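Local structure of kappa-carrageenase (Pseudoalteromonas carrageenovora, 1DYP) at residues T109-S114 and R234-Q239; Y38-W43 and F245-N250; K18-F23 and V265-K270. The protein cleaves kappa-carrageenan internally, hydrolysing the beta-1,4 linkages between D-galactose 4-sulfate and 3,6-anhydro-D-galactose with this family 16 catalytic domain. The protein carries 1 engineered substitution. All blocks are in the same frame, centred on the assembly; numbering follows the deposited sequence.

Contact 1 (T109-S114 and R234-Q239); sequences TFPGVS and RAPHTQ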
# COMPACT_ATOMS: atom_id res chain seq x y z
N THR A 109 10.86 -1.03 -14.13
CA THR A 109 9.93 -0.67 -15.19
C THR A 109 9.00 0.49 -14.81
O THR A 109 8.45 0.53 -13.71
CB THR A 109 9.08 -1.89 -15.59
OG1 THR A 109 9.95 -2.88 -16.16
CG2 THR A 109 8.01 -1.50 -16.61
N PHE A 110 8.85 1.43 -15.73
CA PHE A 110 7.98 2.59 -15.54
C PHE A 110 7.66 3.20 -16.89
O PHE A 110 8.56 3.47 -17.69
CB PHE A 110 8.64 3.65 -14.67
CG PHE A 110 7.83 4.91 -14.56
CD1 PHE A 110 6.70 4.96 -13.73
CD2 PHE A 110 8.15 6.04 -15.31
CE1 PHE A 110 5.92 6.11 -13.66
CE2 PHE A 110 7.37 7.20 -15.25
CZ PHE A 110 6.25 7.23 -14.42
N PRO A 111 6.38 3.47 -17.17
CA PRO A 111 5.24 3.22 -16.28
C PRO A 111 4.69 1.80 -16.39
O PRO A 111 5.03 1.07 -17.33
CB PRO A 111 4.22 4.26 -16.74
CG PRO A 111 4.45 4.27 -18.23
CD PRO A 111 5.97 4.27 -18.33
N GLY A 112 3.85 1.42 -15.44
CA GLY A 112 3.26 0.10 -15.48
C GLY A 112 2.97 -0.53 -14.13
O GLY A 112 2.03 -1.31 -14.01
N VAL A 113 3.79 -0.22 -13.12
CA VAL A 113 3.58 -0.79 -11.79
C VAL A 113 3.80 0.23 -10.68
O VAL A 113 4.51 1.22 -10.86
CB VAL A 113 4.53 -1.99 -11.52
CG1 VAL A 113 4.27 -3.09 -12.54
CG2 VAL A 113 5.98 -1.53 -11.56
N SER A 114 3.20 -0.05 -9.53
CA SER A 114 3.31 0.83 -8.39
C SER A 114 3.64 0.12 -7.08
O SER A 114 2.77 -0.52 -6.48
CB SER A 114 2.02 1.63 -8.20
OG SER A 114 2.10 2.45 -7.04
N ARG A 234 -0.58 -0.55 -13.12
CA ARG A 234 -1.01 0.80 -13.47
C ARG A 234 -0.96 1.03 -14.97
O ARG A 234 -0.59 0.13 -15.73
CB ARG A 234 -0.10 1.83 -12.78
CG ARG A 234 -0.13 1.80 -11.26
CD ARG A 234 -1.48 2.27 -10.72
NE ARG A 234 -1.48 2.46 -9.27
CZ ARG A 234 -1.75 1.51 -8.38
NH1 ARG A 234 -2.05 0.29 -8.79
NH2 ARG A 234 -1.73 1.80 -7.09
N ALA A 235 -1.34 2.22 -15.40
CA ALA A 235 -1.30 2.58 -16.81
C ALA A 235 0.14 2.33 -17.24
O ALA A 235 1.08 2.58 -16.49
CB ALA A 235 -1.67 4.05 -16.98
N PRO A 236 0.35 1.91 -18.50
CA PRO A 236 -0.61 1.65 -19.58
C PRO A 236 -1.37 0.32 -19.58
O PRO A 236 -1.95 -0.04 -20.60
CB PRO A 236 0.27 1.78 -20.82
CG PRO A 236 1.54 1.11 -20.36
CD PRO A 236 1.73 1.68 -18.96
N HIS A 237 -1.38 -0.38 -18.45
CA HIS A 237 -2.05 -1.68 -18.39
C HIS A 237 -3.38 -1.65 -17.68
O HIS A 237 -4.01 -2.69 -17.47
CB HIS A 237 -1.13 -2.68 -17.71
CG HIS A 237 0.25 -2.69 -18.28
ND1 HIS A 237 0.51 -3.02 -19.60
CD2 HIS A 237 1.45 -2.36 -17.74
CE1 HIS A 237 1.80 -2.90 -19.84
NE2 HIS A 237 2.39 -2.50 -18.73
N THR A 238 -3.84 -0.45 -17.34
CA THR A 238 -5.09 -0.30 -16.62
C THR A 238 -5.89 0.92 -17.04
O THR A 238 -5.37 1.83 -17.69
CB THR A 238 -4.85 -0.14 -15.11
OG1 THR A 238 -4.09 1.06 -14.89
CG2 THR A 238 -4.08 -1.33 -14.55
N GLN A 239 -7.15 0.91 -16.64
CA GLN A 239 -8.07 2.01 -16.85
C GLN A 239 -8.68 2.15 -15.47
O GLN A 239 -8.70 1.19 -14.70
CB GLN A 239 -9.17 1.66 -17.85
CG GLN A 239 -8.69 1.30 -19.24
CD GLN A 239 -7.94 2.42 -19.94
OE1 GLN A 239 -7.88 3.55 -19.46
NE2 GLN A 239 -7.36 2.11 -21.10
O HOH W 1 4.78 -1.59 -17.95
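Pro-111 and Pro-236, each preceded by a cis peptide bond, meet at the outer end of this contact: their rings cross at about a right angle, with CG of Pro-111 3.8 Å from CD of Pro-236. CB of Pro-111 also lies against the carbonyl oxygen of Ala-235. The carbonyl O of Pro-111 accepts a hydrogen bond from a water 2.7 Å away, and the same water is hydrogen-bonded to NE2 of His-237, in the plane of the imidazole; ND1 of that ring is paired with the backbone O of Asn-250. Gly-112 follows at phi 148°, where a CB would jam against the preceding carbonyl and crowd CD2 of His-237. Its O accepts the backbone N of Arg-234 at 2.9 Å, well above the carbonyl plane, and its CA rests 3.8 Å from CD2 of His-237. Ser-114 turns its OG opposite to its own N (chi1 177°) to reach the carbonyl of Leu-143, while its CB lies over the rim of one face of the Arg-234 guanidinium and touches CG of the same arginine at 3.7 Å. Arg-234, important for substrate recognition, bends at chi2 (-68°) to lie over this CB; NE is bonded to Gln-145 OE1, and NH2 makes a long, weak ion pair with Glu-142, the proton donor. The serine thus backs a guanidinium at the active site. Strand 113-120 starts here beside strand 225-233, through the backbone pairing of Ser-114 with Gly-232, while the chain beyond Arg-234 turns into strand 238-241.

Contact 2 (Y38-W43 and F245-N250); sequences YGVWSW and FYPSAN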
# COMPACT_ATOMS: atom_id res chain seq x y z
N TYR A 38 -8.03 -8.14 -5.86
CA TYR A 38 -8.71 -6.91 -6.23
C TYR A 38 -7.92 -6.30 -7.38
O TYR A 38 -6.91 -6.87 -7.80
CB TYR A 38 -8.81 -5.97 -5.03
CG TYR A 38 -7.53 -5.77 -4.26
CD1 TYR A 38 -6.56 -4.85 -4.67
CD2 TYR A 38 -7.28 -6.50 -3.09
CE1 TYR A 38 -5.39 -4.66 -3.95
CE2 TYR A 38 -6.11 -6.32 -2.36
CZ TYR A 38 -5.17 -5.40 -2.79
OH TYR A 38 -4.02 -5.23 -2.06
N GLY A 39 -8.36 -5.15 -7.88
CA GLY A 39 -7.65 -4.55 -8.99
C GLY A 39 -7.81 -5.44 -10.22
O GLY A 39 -8.80 -6.17 -10.33
N VAL A 40 -6.84 -5.39 -11.12
CA VAL A 40 -6.92 -6.20 -12.33
C VAL A 40 -5.75 -7.17 -12.45
O VAL A 40 -5.20 -7.39 -13.53
CB VAL A 40 -6.98 -5.32 -13.59
CG1 VAL A 40 -8.28 -4.54 -13.58
CG2 VAL A 40 -5.79 -4.37 -13.63
N TRP A 41 -5.36 -7.73 -11.31
CA TRP A 41 -4.28 -8.70 -11.26
C TRP A 41 -4.65 -9.64 -10.13
O TRP A 41 -5.63 -9.41 -9.43
CB TRP A 41 -2.95 -8.02 -10.97
CG TRP A 41 -2.96 -7.22 -9.70
CD1 TRP A 41 -2.72 -7.67 -8.44
CD2 TRP A 41 -3.31 -5.83 -9.57
NE1 TRP A 41 -2.89 -6.65 -7.53
CE2 TRP A 41 -3.26 -5.52 -8.20
CE3 TRP A 41 -3.66 -4.83 -10.49
CZ2 TRP A 41 -3.55 -4.23 -7.71
CZ3 TRP A 41 -3.95 -3.55 -10.01
CH2 TRP A 41 -3.89 -3.27 -8.63
N SER A 42 -3.88 -10.70 -9.96
CA SER A 42 -4.14 -11.63 -8.88
C SER A 42 -2.84 -11.83 -8.13
O SER A 42 -1.76 -11.80 -8.72
CB SER A 42 -4.64 -12.97 -9.42
OG SER A 42 -5.89 -12.81 -10.07
N TRP A 43 -2.95 -12.00 -6.82
CA TRP A 43 -1.78 -12.23 -6.00
C TRP A 43 -1.39 -13.69 -6.09
O TRP A 43 -2.25 -14.57 -6.15
CB TRP A 43 -2.07 -11.90 -4.54
CG TRP A 43 -2.60 -10.53 -4.31
CD1 TRP A 43 -3.81 -10.20 -3.78
CD2 TRP A 43 -1.93 -9.29 -4.57
NE1 TRP A 43 -3.94 -8.83 -3.68
CE2 TRP A 43 -2.79 -8.25 -4.16
CE3 TRP A 43 -0.67 -8.96 -5.11
CZ2 TRP A 43 -2.45 -6.90 -4.27
CZ3 TRP A 43 -0.33 -7.61 -5.22
CH2 TRP A 43 -1.21 -6.60 -4.80
N PHE A 245 -10.06 -0.45 -10.86
CA PHE A 245 -9.27 -0.64 -12.06
C PHE A 245 -9.93 -1.65 -12.99
O PHE A 245 -10.69 -2.51 -12.56
CB PHE A 245 -7.87 -1.18 -11.72
CG PHE A 245 -6.94 -0.15 -11.16
CD1 PHE A 245 -6.51 0.92 -11.93
CD2 PHE A 245 -6.46 -0.27 -9.85
CE1 PHE A 245 -5.63 1.87 -11.42
CE2 PHE A 245 -5.58 0.67 -9.33
CZ PHE A 245 -5.16 1.74 -10.11
N TYR A 246 -9.63 -1.49 -14.27
CA TYR A 246 -10.10 -2.38 -15.32
C TYR A 246 -8.86 -2.58 -16.18
O TYR A 246 -7.98 -1.72 -16.22
CB TYR A 246 -11.21 -1.74 -16.15
CG TYR A 246 -12.57 -1.81 -15.51
CD1 TYR A 246 -12.95 -0.89 -14.53
CD2 TYR A 246 -13.48 -2.81 -15.87
CE1 TYR A 246 -14.20 -0.97 -13.93
CE2 TYR A 246 -14.74 -2.89 -15.27
CZ TYR A 246 -15.09 -1.96 -14.30
OH TYR A 246 -16.33 -2.03 -13.72
N PRO A 247 -8.76 -3.73 -16.86
CA PRO A 247 -7.58 -3.93 -17.70
C PRO A 247 -7.65 -3.07 -18.96
O PRO A 247 -8.74 -2.75 -19.43
CB PRO A 247 -7.62 -5.42 -18.00
CG PRO A 247 -9.08 -5.73 -18.00
CD PRO A 247 -9.61 -4.93 -16.83
N SER A 248 -6.50 -2.68 -19.49
CA SER A 248 -6.47 -1.90 -20.72
C SER A 248 -6.15 -2.90 -21.82
O SER A 248 -6.07 -4.11 -21.57
CB SER A 248 -5.37 -0.84 -20.68
OG SER A 248 -4.09 -1.45 -20.79
N ALA A 249 -5.97 -2.41 -23.04
CA ALA A 249 -5.66 -3.29 -24.17
C ALA A 249 -4.16 -3.55 -24.26
O ALA A 249 -3.71 -4.36 -25.07
CB ALA A 249 -6.16 -2.67 -25.47
N ASN A 250 -3.39 -2.87 -23.42
CA ASN A 250 -1.95 -3.06 -23.42
C ASN A 250 -1.58 -4.16 -22.43
O ASN A 250 -1.60 -3.95 -21.22
CB ASN A 250 -1.21 -1.78 -23.03
CG ASN A 250 0.30 -1.94 -23.05
OD1 ASN A 250 0.83 -3.00 -22.69
ND2 ASN A 250 1.01 -0.90 -23.46
O HOH W 2 -10.73 -3.96 -10.14
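The hairpin of strands 238-241 and 244-247 is packed, through Phe-245 and Pro-247, onto Val-40 and Trp-41 in the loop that leads into strand 41-43. Val-40 does most of the touching with one methyl. With CG1 beside its own N (chi1 -65°), that methyl presses on the hairpin backbone, 3.3 Å from the O of Phe-245, and reaches CD of Pro-247 at 3.5 Å and CB of Phe-245 at 3.9 Å. No direct hydrogen bond joins the segments; a water instead donates to the O of Phe-245 at 2.8 Å and, weakly, to the O of Gly-39. The indole of Trp-41 is swung between its backbone N and carbonyl carbon (chi1 56°), which brings the far end of its six-membered ring to Phe-245: CH2 lies 4.1 Å from CD2, the two rings inclined to one another. Gly-39 CA lies over the rim of one face of this indole, 3.9 Å above its plane, and a CB at that position would collide with CH2. NE1 of Trp-41 in turn sits above the rim of the Trp-43 ring. Phe-245 also meets Trp-240 edge-to-face and touches Arg-234, the residue important for substrate recognition, so the contact borders the active site. Past Pro-247, an ST turn at Ser-248 leads the chain away. Strand 41-43 runs parallel to strand 75-95, whose Tyr-80 and Tyr-83 pack on Pro-247; Leu-233 of strand 225-233 touches both Val-40 and Trp-41, and Thr-238 of the hairpin touches Val-40.

Contact 3 (K18-F23 and V265-K270); sequences KRSDEF and VRTWVK. With CD (cadmium ion), chain C.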
# COMPACT_ATOMS: atom_id res chain seq x y z
N LYS A 18 5.31 -8.53 15.33
CA LYS A 18 4.36 -9.04 14.35
C LYS A 18 4.17 -8.19 13.10
O LYS A 18 3.56 -8.64 12.14
CB LYS A 18 3.01 -9.28 15.02
CG LYS A 18 3.06 -10.32 16.13
CD LYS A 18 1.66 -10.63 16.65
CE LYS A 18 1.72 -11.65 17.78
NZ LYS A 18 0.36 -12.03 18.26
N ARG A 19 4.69 -6.97 13.12
CA ARG A 19 4.57 -6.11 11.95
C ARG A 19 5.94 -5.56 11.57
O ARG A 19 6.07 -4.48 11.00
CB ARG A 19 3.58 -4.98 12.21
CG ARG A 19 2.12 -5.45 12.18
CD ARG A 19 1.16 -4.30 12.45
NE ARG A 19 1.23 -3.87 13.84
CZ ARG A 19 0.86 -2.67 14.28
NH1 ARG A 19 0.37 -1.77 13.44
NH2 ARG A 19 0.99 -2.37 15.57
N SER A 20 6.97 -6.34 11.89
CA SER A 20 8.35 -5.97 11.59
C SER A 20 9.07 -7.20 11.04
O SER A 20 8.86 -8.31 11.51
CB SER A 20 9.06 -5.49 12.87
OG SER A 20 8.40 -4.36 13.42
N ASP A 21 9.92 -6.98 10.04
CA ASP A 21 10.65 -8.09 9.44
C ASP A 21 11.88 -7.54 8.72
O ASP A 21 11.78 -6.54 8.01
CB ASP A 21 9.76 -8.83 8.44
CG ASP A 21 10.17 -10.29 8.25
OD1 ASP A 21 11.39 -10.57 8.18
OD2 ASP A 21 9.28 -11.15 8.15
N GLU A 22 13.03 -8.18 8.92
CA GLU A 22 14.26 -7.75 8.26
C GLU A 22 14.42 -8.56 6.97
O GLU A 22 15.37 -8.38 6.21
CB GLU A 22 15.47 -7.96 9.18
CG GLU A 22 15.44 -7.10 10.43
CD GLU A 22 15.52 -5.62 10.12
OE1 GLU A 22 16.47 -5.20 9.43
OE2 GLU A 22 14.63 -4.87 10.58
N PHE A 23 13.46 -9.45 6.74
CA PHE A 23 13.42 -10.30 5.55
C PHE A 23 14.63 -11.17 5.24
O PHE A 23 15.18 -11.15 4.14
CB PHE A 23 13.03 -9.44 4.33
CG PHE A 23 11.64 -8.88 4.43
CD1 PHE A 23 10.56 -9.74 4.60
CD2 PHE A 23 11.42 -7.51 4.42
CE1 PHE A 23 9.27 -9.24 4.77
CE2 PHE A 23 10.12 -7.00 4.58
CZ PHE A 23 9.05 -7.86 4.76
N VAL A 265 11.04 -3.90 7.09
CA VAL A 265 9.86 -3.15 7.49
C VAL A 265 9.93 -3.17 9.01
O VAL A 265 10.15 -4.22 9.62
CB VAL A 265 8.54 -3.79 6.98
CG1 VAL A 265 8.43 -5.24 7.42
CG2 VAL A 265 7.35 -2.98 7.49
N ARG A 266 9.79 -2.00 9.62
CA ARG A 266 9.87 -1.88 11.07
C ARG A 266 8.70 -1.07 11.59
O ARG A 266 8.39 -0.01 11.06
CB ARG A 266 11.19 -1.22 11.47
CG ARG A 266 12.40 -2.05 11.10
CD ARG A 266 13.68 -1.25 11.14
NE ARG A 266 14.81 -2.06 10.70
CZ ARG A 266 16.03 -1.59 10.45
NH1 ARG A 266 16.29 -0.30 10.58
NH2 ARG A 266 16.99 -2.42 10.06
N THR A 267 8.05 -1.58 12.64
CA THR A 267 6.92 -0.90 13.24
C THR A 267 7.16 -0.76 14.74
O THR A 267 7.54 -1.72 15.40
CB THR A 267 5.62 -1.68 13.02
OG1 THR A 267 5.39 -1.82 11.61
CG2 THR A 267 4.44 -0.96 13.65
N TRP A 268 6.96 0.45 15.25
CA TRP A 268 7.16 0.76 16.66
C TRP A 268 5.96 1.47 17.25
O TRP A 268 5.22 2.15 16.55
CB TRP A 268 8.34 1.72 16.85
CG TRP A 268 9.70 1.21 16.54
CD1 TRP A 268 10.56 0.60 17.40
CD2 TRP A 268 10.41 1.39 15.31
NE1 TRP A 268 11.78 0.40 16.79
CE2 TRP A 268 11.71 0.88 15.51
CE3 TRP A 268 10.08 1.94 14.07
CZ2 TRP A 268 12.68 0.90 14.51
CZ3 TRP A 268 11.04 1.96 13.07
CH2 TRP A 268 12.33 1.45 13.30
N VAL A 269 5.78 1.31 18.56
CA VAL A 269 4.72 1.98 19.29
C VAL A 269 5.42 2.70 20.43
O VAL A 269 6.18 2.10 21.19
CB VAL A 269 3.67 0.99 19.84
CG1 VAL A 269 2.73 1.70 20.80
CG2 VAL A 269 2.88 0.38 18.69
N LYS A 270 5.18 4.00 20.55
CA LYS A 270 5.82 4.82 21.57
C LYS A 270 5.33 4.54 22.99
O LYS A 270 4.14 4.33 23.22
CB LYS A 270 5.63 6.30 21.26
CG LYS A 270 6.39 7.23 22.20
CD LYS A 270 6.22 8.68 21.80
CE LYS A 270 7.07 9.60 22.67
NZ LYS A 270 6.91 11.02 22.28
CD CD C . 17.03 -7.09 5.15
O HOH W 3 12.24 -5.46 11.44
O HOH W 4 17.48 -5.64 6.98
O HOH W 5 18.36 -8.58 6.33
O HOH W 6 19.48 -6.84 4.41
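Asp-21 and Val-265 form a single antiparallel hydrogen-bonded pair at the tight side of this buried contact: N of Asp-21 gives to O of Val-265 at 2.8 Å, and N of Val-265 returns a bond to O of Asp-21 at 2.9 Å. Next to it, the hydroxyl of Ser-20 accepts N of Thr-267 at 2.9 Å and is also bonded to the O of Gln-16. Thr-267 answers with OG1, donating to O of Arg-19 from above the carbonyl plane, while its CG2 sits over the centre of the Arg-19 guanidinium. Val-265 CG1, held between N and carbonyl carbon (chi1 55°), meets CE2 of Phe-23 at 3.7 Å. The other side is watery and ionic. Arg-266 grips Glu-22 side-on, NE to OE2 at 2.8 Å and NH2 to OE1 at 2.9 Å, with the two planes nearly coplanar; each carboxylate oxygen also takes a water. Replacing Arg-266 by an alanine would probably leave the Glu-22 carboxylate without its charged mate and freer to turn. One of those waters, bonded to OE1, is a ligand of a cadmium ion, which the backbone O of Glu-22 binds directly at 2.4 Å. Gly-53, Asp-263 and further waters complete this metal site, whose backbone-carbonyl ligands recall the calcium site of many family 16 glycoside hydrolases.

How the contacts relate
From the N terminus the chain first passes 18-23, then 38-43 and 109-114, and meets their partners in reverse order: 234-239 closes contact 1, 245-250 closes contact 2 and 265-270 closes contact 3. The three loops are therefore nested, contact 1 innermost, and none cross. Contacts 1 and 2 are neighbours, centres 10 Å apart, joined by the hairpin 238-241/244-247: Gln-239 N lies 2.8 Å from Tyr-246 O, a probable hydrogen bond. Contact 3 lies on the opposite side of the chain's centre, about 29 Å from contact 1 between centres, and ties the loop after strand 13-15 to the last strand, 258-270, while the other two join loops and strands near the active site.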